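Local coordinates for PHD-type domain-containing protein (Chaetomium thermophilum, PDB 6VHF) that is the histone-modification factor Cfp1, whose RbBP5-interacting domain carries a non-canonical zinc finger that stabilizes its integration into the H3K4 methyltransferase complex COMPASS, at residues T11-T16 with E165-V170; E35-R40 with N139-L144; A68-S73 with R150-E155. All coordinates share one frame; numbering follows the deposited sequence.

Interaction 1: residues T11-T16 with E165-V170; sequences TASAET and EAEQRV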
# COMPACT_ATOMS: atom_id res chain seq x y z
N THR A 11 -0.83 24.88 3.65
CA THR A 11 0.28 24.42 2.84
C THR A 11 0.73 23.03 3.26
O THR A 11 0.95 22.15 2.41
CB THR A 11 1.45 25.41 2.94
OG1 THR A 11 0.99 26.73 2.64
CG2 THR A 11 2.61 24.99 2.00
N ALA A 12 0.85 22.80 4.58
CA ALA A 12 1.24 21.49 5.07
C ALA A 12 0.17 20.46 4.78
O ALA A 12 0.48 19.30 4.50
CB ALA A 12 1.52 21.55 6.57
N SER A 13 -1.10 20.86 4.85
CA SER A 13 -2.19 19.96 4.52
C SER A 13 -2.11 19.52 3.06
O SER A 13 -2.21 18.32 2.75
CB SER A 13 -3.52 20.64 4.79
OG SER A 13 -4.58 19.73 4.56
N ALA A 14 -1.90 20.47 2.15
CA ALA A 14 -1.83 20.13 0.74
C ALA A 14 -0.61 19.26 0.44
O ALA A 14 -0.66 18.36 -0.42
CB ALA A 14 -1.80 21.41 -0.10
N GLU A 15 0.51 19.52 1.14
CA GLU A 15 1.69 18.68 0.96
C GLU A 15 1.45 17.27 1.48
O GLU A 15 1.98 16.31 0.92
CB GLU A 15 2.89 19.32 1.67
CG GLU A 15 3.42 20.53 0.93
CD GLU A 15 4.42 21.33 1.74
OE1 GLU A 15 4.49 21.12 2.97
OE2 GLU A 15 5.15 22.16 1.13
N THR A 16 0.68 17.14 2.57
CA THR A 16 0.32 15.83 3.09
C THR A 16 -0.56 15.06 2.11
O THR A 16 -0.34 13.87 1.88
CB THR A 16 -0.39 16.01 4.43
OG1 THR A 16 0.51 16.64 5.34
CG2 THR A 16 -0.78 14.67 5.01
N GLU A 165 -11.52 18.32 3.94
CA GLU A 165 -12.53 18.90 4.81
C GLU A 165 -11.91 19.92 5.76
O GLU A 165 -12.44 21.03 5.90
CB GLU A 165 -13.25 17.78 5.54
CG GLU A 165 -13.81 18.17 6.88
CD GLU A 165 -15.18 18.83 6.81
OE1 GLU A 165 -15.75 19.09 7.90
OE2 GLU A 165 -15.66 19.09 5.68
N ALA A 166 -10.77 19.60 6.37
CA ALA A 166 -10.12 20.53 7.29
C ALA A 166 -9.65 21.79 6.56
O ALA A 166 -9.76 22.90 7.09
CB ALA A 166 -8.95 19.83 7.98
N GLU A 167 -9.12 21.64 5.34
CA GLU A 167 -8.75 22.81 4.55
C GLU A 167 -9.96 23.71 4.34
O GLU A 167 -9.87 24.93 4.55
CB GLU A 167 -8.16 22.39 3.20
CG GLU A 167 -6.78 21.85 3.34
CD GLU A 167 -6.32 21.08 2.12
OE1 GLU A 167 -5.50 20.16 2.32
OE2 GLU A 167 -6.75 21.37 0.98
N GLN A 168 -11.09 23.13 3.93
CA GLN A 168 -12.30 23.94 3.78
C GLN A 168 -12.71 24.59 5.09
O GLN A 168 -13.22 25.72 5.09
CB GLN A 168 -13.44 23.10 3.20
CG GLN A 168 -14.83 23.74 3.32
CD GLN A 168 -15.00 25.02 2.50
OE1 GLN A 168 -14.05 25.56 1.92
NE2 GLN A 168 -16.23 25.53 2.46
N ARG A 169 -12.45 23.92 6.23
CA ARG A 169 -12.81 24.51 7.52
C ARG A 169 -11.92 25.71 7.84
O ARG A 169 -12.43 26.74 8.31
CB ARG A 169 -12.72 23.46 8.62
CG ARG A 169 -14.08 22.89 9.02
CD ARG A 169 -13.94 21.53 9.65
NE ARG A 169 -12.74 21.47 10.49
CZ ARG A 169 -11.99 20.38 10.64
NH1 ARG A 169 -12.31 19.27 10.00
NH2 ARG A 169 -10.91 20.42 11.41
N VAL A 170 -10.62 25.61 7.60
CA VAL A 170 -9.74 26.75 7.84
C VAL A 170 -10.15 27.94 6.97
O VAL A 170 -10.34 29.06 7.47
CB VAL A 170 -8.27 26.36 7.62
CG1 VAL A 170 -7.40 27.60 7.49
CG2 VAL A 170 -7.78 25.47 8.76

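Interaction 2: residues E35-R40 with N139-L144; sequences ELAIAR and NGWGAL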
# COMPACT_ATOMS: atom_id res chain seq x y z
N GLU A 35 0.02 -9.45 -8.07
CA GLU A 35 -0.44 -10.11 -9.28
C GLU A 35 0.71 -10.82 -9.99
O GLU A 35 0.55 -11.96 -10.45
CB GLU A 35 -1.11 -9.11 -10.22
CG GLU A 35 -2.38 -9.62 -10.87
CD GLU A 35 -3.11 -8.55 -11.68
OE1 GLU A 35 -3.15 -8.67 -12.93
OE2 GLU A 35 -3.65 -7.58 -11.07
N LEU A 36 1.87 -10.17 -10.12
CA LEU A 36 2.99 -10.83 -10.79
C LEU A 36 3.39 -12.11 -10.05
O LEU A 36 3.71 -13.13 -10.68
CB LEU A 36 4.17 -9.87 -10.94
CG LEU A 36 5.54 -10.48 -11.27
CD1 LEU A 36 5.52 -11.19 -12.61
CD2 LEU A 36 6.62 -9.43 -11.25
N ALA A 37 3.35 -12.07 -8.71
CA ALA A 37 3.71 -13.24 -7.92
C ALA A 37 2.72 -14.37 -8.13
O ALA A 37 3.12 -15.52 -8.36
CB ALA A 37 3.79 -12.86 -6.43
N ILE A 38 1.42 -14.05 -8.11
CA ILE A 38 0.40 -15.05 -8.39
C ILE A 38 0.61 -15.67 -9.77
O ILE A 38 0.59 -16.90 -9.91
CB ILE A 38 -1.00 -14.42 -8.25
CG1 ILE A 38 -1.33 -14.25 -6.77
CG2 ILE A 38 -2.06 -15.31 -8.88
CD1 ILE A 38 -2.37 -13.15 -6.49
N ALA A 39 0.86 -14.85 -10.80
CA ALA A 39 1.00 -15.35 -12.17
C ALA A 39 2.23 -16.23 -12.34
O ALA A 39 2.21 -17.21 -13.09
CB ALA A 39 1.07 -14.20 -13.18
N ARG A 40 3.34 -15.85 -11.70
CA ARG A 40 4.56 -16.65 -11.76
C ARG A 40 4.38 -17.97 -11.03
O ARG A 40 4.97 -18.98 -11.43
CB ARG A 40 5.73 -15.88 -11.17
CG ARG A 40 6.23 -14.74 -12.03
CD ARG A 40 7.45 -14.07 -11.38
NE ARG A 40 8.45 -15.05 -10.98
CZ ARG A 40 9.37 -15.54 -11.81
NH1 ARG A 40 9.44 -15.10 -13.07
NH2 ARG A 40 10.24 -16.45 -11.38
N ASN A 139 0.90 -18.52 4.66
CA ASN A 139 -0.43 -19.08 4.47
C ASN A 139 -1.41 -18.04 3.94
O ASN A 139 -1.63 -17.00 4.56
CB ASN A 139 -0.92 -19.63 5.81
CG ASN A 139 -2.26 -20.33 5.70
OD1 ASN A 139 -2.47 -21.16 4.82
ND2 ASN A 139 -3.18 -19.97 6.60
N GLY A 140 -1.99 -18.33 2.77
CA GLY A 140 -2.98 -17.45 2.17
C GLY A 140 -2.47 -16.08 1.76
O GLY A 140 -3.21 -15.09 1.87
N TRP A 141 -1.23 -15.99 1.28
CA TRP A 141 -0.64 -14.67 1.05
C TRP A 141 -1.37 -13.92 -0.06
O TRP A 141 -1.56 -12.70 0.04
CB TRP A 141 0.85 -14.80 0.73
CG TRP A 141 1.21 -15.68 -0.46
CD1 TRP A 141 1.57 -17.01 -0.42
CD2 TRP A 141 1.31 -15.28 -1.84
NE1 TRP A 141 1.86 -17.45 -1.69
CE2 TRP A 141 1.70 -16.42 -2.57
CE3 TRP A 141 1.09 -14.07 -2.52
CZ2 TRP A 141 1.88 -16.39 -3.95
CZ3 TRP A 141 1.27 -14.04 -3.89
CH2 TRP A 141 1.66 -15.20 -4.60
N GLY A 142 -1.78 -14.62 -1.12
CA GLY A 142 -2.42 -13.96 -2.24
C GLY A 142 -3.61 -13.12 -1.84
O GLY A 142 -3.65 -11.91 -2.10
N ALA A 143 -4.59 -13.74 -1.17
CA ALA A 143 -5.79 -13.01 -0.81
C ALA A 143 -5.56 -12.05 0.35
O ALA A 143 -6.18 -10.98 0.40
CB ALA A 143 -6.92 -13.98 -0.48
N LEU A 144 -4.68 -12.40 1.29
CA LEU A 144 -4.51 -11.53 2.44
C LEU A 144 -3.73 -10.26 2.10
O LEU A 144 -4.13 -9.16 2.49
CB LEU A 144 -3.85 -12.30 3.58
CG LEU A 144 -4.74 -13.44 4.08
CD1 LEU A 144 -4.25 -13.99 5.41
CD2 LEU A 144 -6.19 -12.99 4.21

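Interaction 3: residues A68-S73 with R150-E155; sequences AAHQFS and RHDIRE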
# COMPACT_ATOMS: atom_id res chain seq x y z
N ALA A 68 6.66 -3.58 4.37
CA ALA A 68 7.13 -2.25 4.76
C ALA A 68 6.30 -1.14 4.13
O ALA A 68 6.13 -0.08 4.74
CB ALA A 68 8.60 -2.06 4.39
N ALA A 69 5.80 -1.34 2.90
CA ALA A 69 4.87 -0.38 2.33
C ALA A 69 3.63 -0.24 3.21
O ALA A 69 3.14 0.87 3.44
CB ALA A 69 4.49 -0.79 0.91
N HIS A 70 3.14 -1.36 3.75
CA HIS A 70 1.98 -1.31 4.64
C HIS A 70 2.29 -0.53 5.91
O HIS A 70 1.41 0.14 6.46
CB HIS A 70 1.53 -2.72 4.99
CG HIS A 70 0.41 -2.77 5.99
ND1 HIS A 70 -0.79 -2.12 5.79
CD2 HIS A 70 0.32 -3.37 7.20
CE1 HIS A 70 -1.58 -2.33 6.83
NE2 HIS A 70 -0.93 -3.08 7.70
N GLN A 71 3.51 -0.63 6.43
CA GLN A 71 3.82 0.08 7.66
C GLN A 71 3.88 1.58 7.40
O GLN A 71 3.37 2.37 8.21
CB GLN A 71 5.13 -0.43 8.26
CG GLN A 71 5.34 -0.01 9.71
CD GLN A 71 4.41 -0.73 10.68
OE1 GLN A 71 4.03 -1.88 10.45
NE2 GLN A 71 4.04 -0.05 11.76
N PHE A 72 4.46 1.98 6.27
CA PHE A 72 4.49 3.39 5.89
C PHE A 72 3.08 3.95 5.72
O PHE A 72 2.85 5.13 6.01
CB PHE A 72 5.28 3.56 4.60
CG PHE A 72 5.77 4.95 4.38
CD1 PHE A 72 6.09 5.76 5.46
CD2 PHE A 72 5.90 5.47 3.10
CE1 PHE A 72 6.55 7.05 5.27
CE2 PHE A 72 6.36 6.76 2.90
CZ PHE A 72 6.68 7.56 3.98
N SER A 73 2.13 3.12 5.26
CA SER A 73 0.74 3.58 5.17
C SER A 73 0.20 3.88 6.55
O SER A 73 -0.48 4.90 6.75
CB SER A 73 -0.14 2.54 4.49
OG SER A 73 0.18 2.44 3.11
N ARG A 150 -5.37 -3.17 -0.77
CA ARG A 150 -6.62 -2.51 -1.11
C ARG A 150 -7.20 -1.76 0.09
O ARG A 150 -7.82 -0.70 -0.06
CB ARG A 150 -7.64 -3.51 -1.64
CG ARG A 150 -7.37 -3.93 -3.07
CD ARG A 150 -8.41 -4.92 -3.59
NE ARG A 150 -9.76 -4.36 -3.58
CZ ARG A 150 -10.25 -3.61 -4.56
NH1 ARG A 150 -9.50 -3.32 -5.61
NH2 ARG A 150 -11.49 -3.13 -4.48
N HIS A 151 -7.02 -2.31 1.30
CA HIS A 151 -7.56 -1.64 2.47
C HIS A 151 -6.80 -0.34 2.74
O HIS A 151 -7.40 0.68 3.08
CB HIS A 151 -7.52 -2.55 3.70
CG HIS A 151 -8.07 -1.92 4.94
ND1 HIS A 151 -9.41 -1.65 5.11
CD2 HIS A 151 -7.45 -1.48 6.07
CE1 HIS A 151 -9.60 -1.08 6.29
NE2 HIS A 151 -8.43 -0.97 6.89
N ASP A 152 -5.47 -0.37 2.55
CA ASP A 152 -4.66 0.82 2.76
C ASP A 152 -5.01 1.92 1.77
O ASP A 152 -5.01 3.11 2.13
CB ASP A 152 -3.18 0.45 2.68
CG ASP A 152 -2.72 -0.42 3.86
OD1 ASP A 152 -3.44 -0.52 4.87
OD2 ASP A 152 -1.61 -1.01 3.77
N ILE A 153 -5.36 1.55 0.53
CA ILE A 153 -5.78 2.57 -0.42
C ILE A 153 -7.01 3.29 0.09
O ILE A 153 -7.07 4.52 0.08
CB ILE A 153 -5.99 1.95 -1.81
CG1 ILE A 153 -4.67 1.37 -2.31
CG2 ILE A 153 -6.46 3.00 -2.80
CD1 ILE A 153 -4.72 0.83 -3.73
N ARG A 154 -7.99 2.54 0.61
CA ARG A 154 -9.21 3.17 1.09
C ARG A 154 -8.94 4.04 2.31
O ARG A 154 -9.52 5.14 2.45
CB ARG A 154 -10.25 2.10 1.43
CG ARG A 154 -10.82 1.32 0.25
CD ARG A 154 -11.67 0.17 0.80
NE ARG A 154 -12.75 -0.27 -0.07
CZ ARG A 154 -12.68 -1.36 -0.83
NH1 ARG A 154 -11.57 -2.09 -0.81
NH2 ARG A 154 -13.72 -1.73 -1.60
N GLU A 155 -8.08 3.58 3.22
CA GLU A 155 -7.74 4.38 4.38
C GLU A 155 -7.00 5.66 3.99
O GLU A 155 -7.34 6.76 4.45
CB GLU A 155 -6.90 3.54 5.35
CG GLU A 155 -7.66 2.39 5.97
CD GLU A 155 -8.80 2.85 6.90
OE1 GLU A 155 -8.84 4.05 7.27
OE2 GLU A 155 -9.62 2.00 7.29
O HOH W 1 0.27 -0.25 1.69

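Interaction 1: residues T11-T16 with E165-V170
Glu167 OE1 is gripped by two groups of helix 4-46: the hydroxyl of Ser13 across the contact and, in a salt bridge, NE of Arg17, one turn further along the helix that bears the serine. The Ser13 OG to Glu167 OE1 separation of 2.5 Å is very short for a hydrogen bond, so its exact length deserves caution. The donor direction runs from the hydroxyl to the carboxylate, and the CD-OE1-OG angle of about 121° is consistent with a hydrogen bond to a carboxylate oxygen. Geometry on both residues makes this meeting possible. The OG of Ser13 stands opposite its own backbone N (chi1 -176°), on a CA-CB bond directed at the partner helix, while the Glu167 chain is stretched out beyond CG (chi2 163°) and delivers its oxygen across a backbone gap of 7.2 Å between the Ser13 and Glu167 CA atoms.

Looser contacts flank the bond. Ser13 CB lies 3.8 Å from Glu167 CG, and the backbone N of Ala14 comes to 3.6 Å from Glu167 OE1, a contact rather than a bond. Outside the pair, the Glu167 side chain touches Leu10, and Ser13 touches Leu163, so each of the two residues also meets an apolar side chain of the opposing helix.

The two segments belong to helices 4-46 and 141-177, which run antiparallel, and together they bury just 108 Å². The small area and the absence of any apolar side-chain pair between the segments mark this as a polar junction. Here the long helices are joined by a polar clasp in which a buried carboxylate is balanced by a hydroxyl and a guanidinium, consistent with an ionised glutamate.

Interaction 2: residues E35-R40 with N139-L144
Apolar contact comes first, and it centres on the outer, six-membered part of the Trp141 indole. Its CH2 corner reaches 3.7 Å from Ala37 CB, with CZ3 at 3.8 Å from the same methyl, which approaches the ring obliquely. Ile38 adds its CG1 at 3.8 Å from Trp141 CH2; the isoleucine and tryptophan side chains slide past each other in opposite directions, so the flank of one lies beside the rim of the other. Further out, Ile38 CD1 stands 4.3 Å from Gly142 CA, where the helix 141-177 backbone comes close without a side chain between.

The contact with the backbone is of a different kind. Ile38 N lies in the plane of the Trp141 ring at its edge, 3.7 Å from CH2, so the indole points edge-on toward the 35-40 stretch of helix 4-46. Its first torsion sets this up: CG sits between the backbone N and the carbonyl carbon (chi1 57°), turning the ring from the first turn of its helix, just after the N-cap Gly140, toward helix 4-46.

This first turn directly follows the zinc finger, in which Cys57, Cys130, Cys135 and His138 hold one zinc ion. The Trp141 side chain is about 4 Å from those of Cys57 and His138, and about 6 Å from the zinc.

A polar link ties the pyrrole side of the indole to the finger: Trp141 NE1 bonds to the carbonyl of Cys57. Separately, the Trp141 ring meets that of Tyr59 edge-to-face.

Interaction 3: residues A68-S73 with R150-E155
His70 lays its imidazole edge against the Asp152 carboxylate, with the two flat groups nearly coplanar, 6° apart, although the side chains themselves cross at about a right angle. The evidence for a hydrogen bond is the straightness of the approach: His70 ND1 donates to Asp152 OD2 with an N-H...acceptor angle of 168°. The separation of those two atoms, 2.4 Å, is so short that its exact value should be treated as doubtful. The ring's CE1 lies alongside the same carboxylate, 3.3 Å from Asp152 OD1. His70 reaches it because CG is anti to the backbone N (chi1 176°), which swings the ring across the interhelical gap.

Asp152 OD2 has a second donor. A water donates a hydrogen bond to Asp152 OD2 at 2.9 Å, and that water is also 3.0 Å from Ser73 OG, bridging Asp152 and Ser73. The Ser73 hydroxyl is further bonded to Gln23 NE2 on helix 4-46, while Ser73 CB sits 3.9 Å from Asp152 OD2. Asp152 OD2, in a buried residue, thus has two donors, and the carboxylate is probably ionised. With an alanine in place of Asp152, the carboxylate's loss would probably leave His70 ND1 without its acceptor and the ring freer to turn, and the bridging water with one anchor fewer.

Ile153 on the same turn packs on Ile24 and Cys27, and Ser73 also touches Cys27, so three helices meet here. The contact is a His-carboxylate hydrogen bond set into a three-helix bundle, with helix 64-77 docked against helices 4-46 and 141-177.

How the interactions relate
Helix 141-177 takes part in all three contacts, and the two outer ones pair it with helix 4-46. Along the chain the segments come as 11-16, 35-40, 68-73, 139-144, 150-155 and 165-170, so interactions 2 and 3 both lie within the span of interaction 1 and alternate with each other. The centres of interactions 1 and 2 are 37 Å apart. Interaction 3 lies between them, its centre 21 Å from that of interaction 1 and 17 Å from that of interaction 2. Interactions 1 and 2 lie toward opposite ends of the antiparallel helix pair, on opposite sides of the chain's centre, the latter beside the zinc. Interaction 3 brings in the short helix 64-77, giving an elongated helical domain.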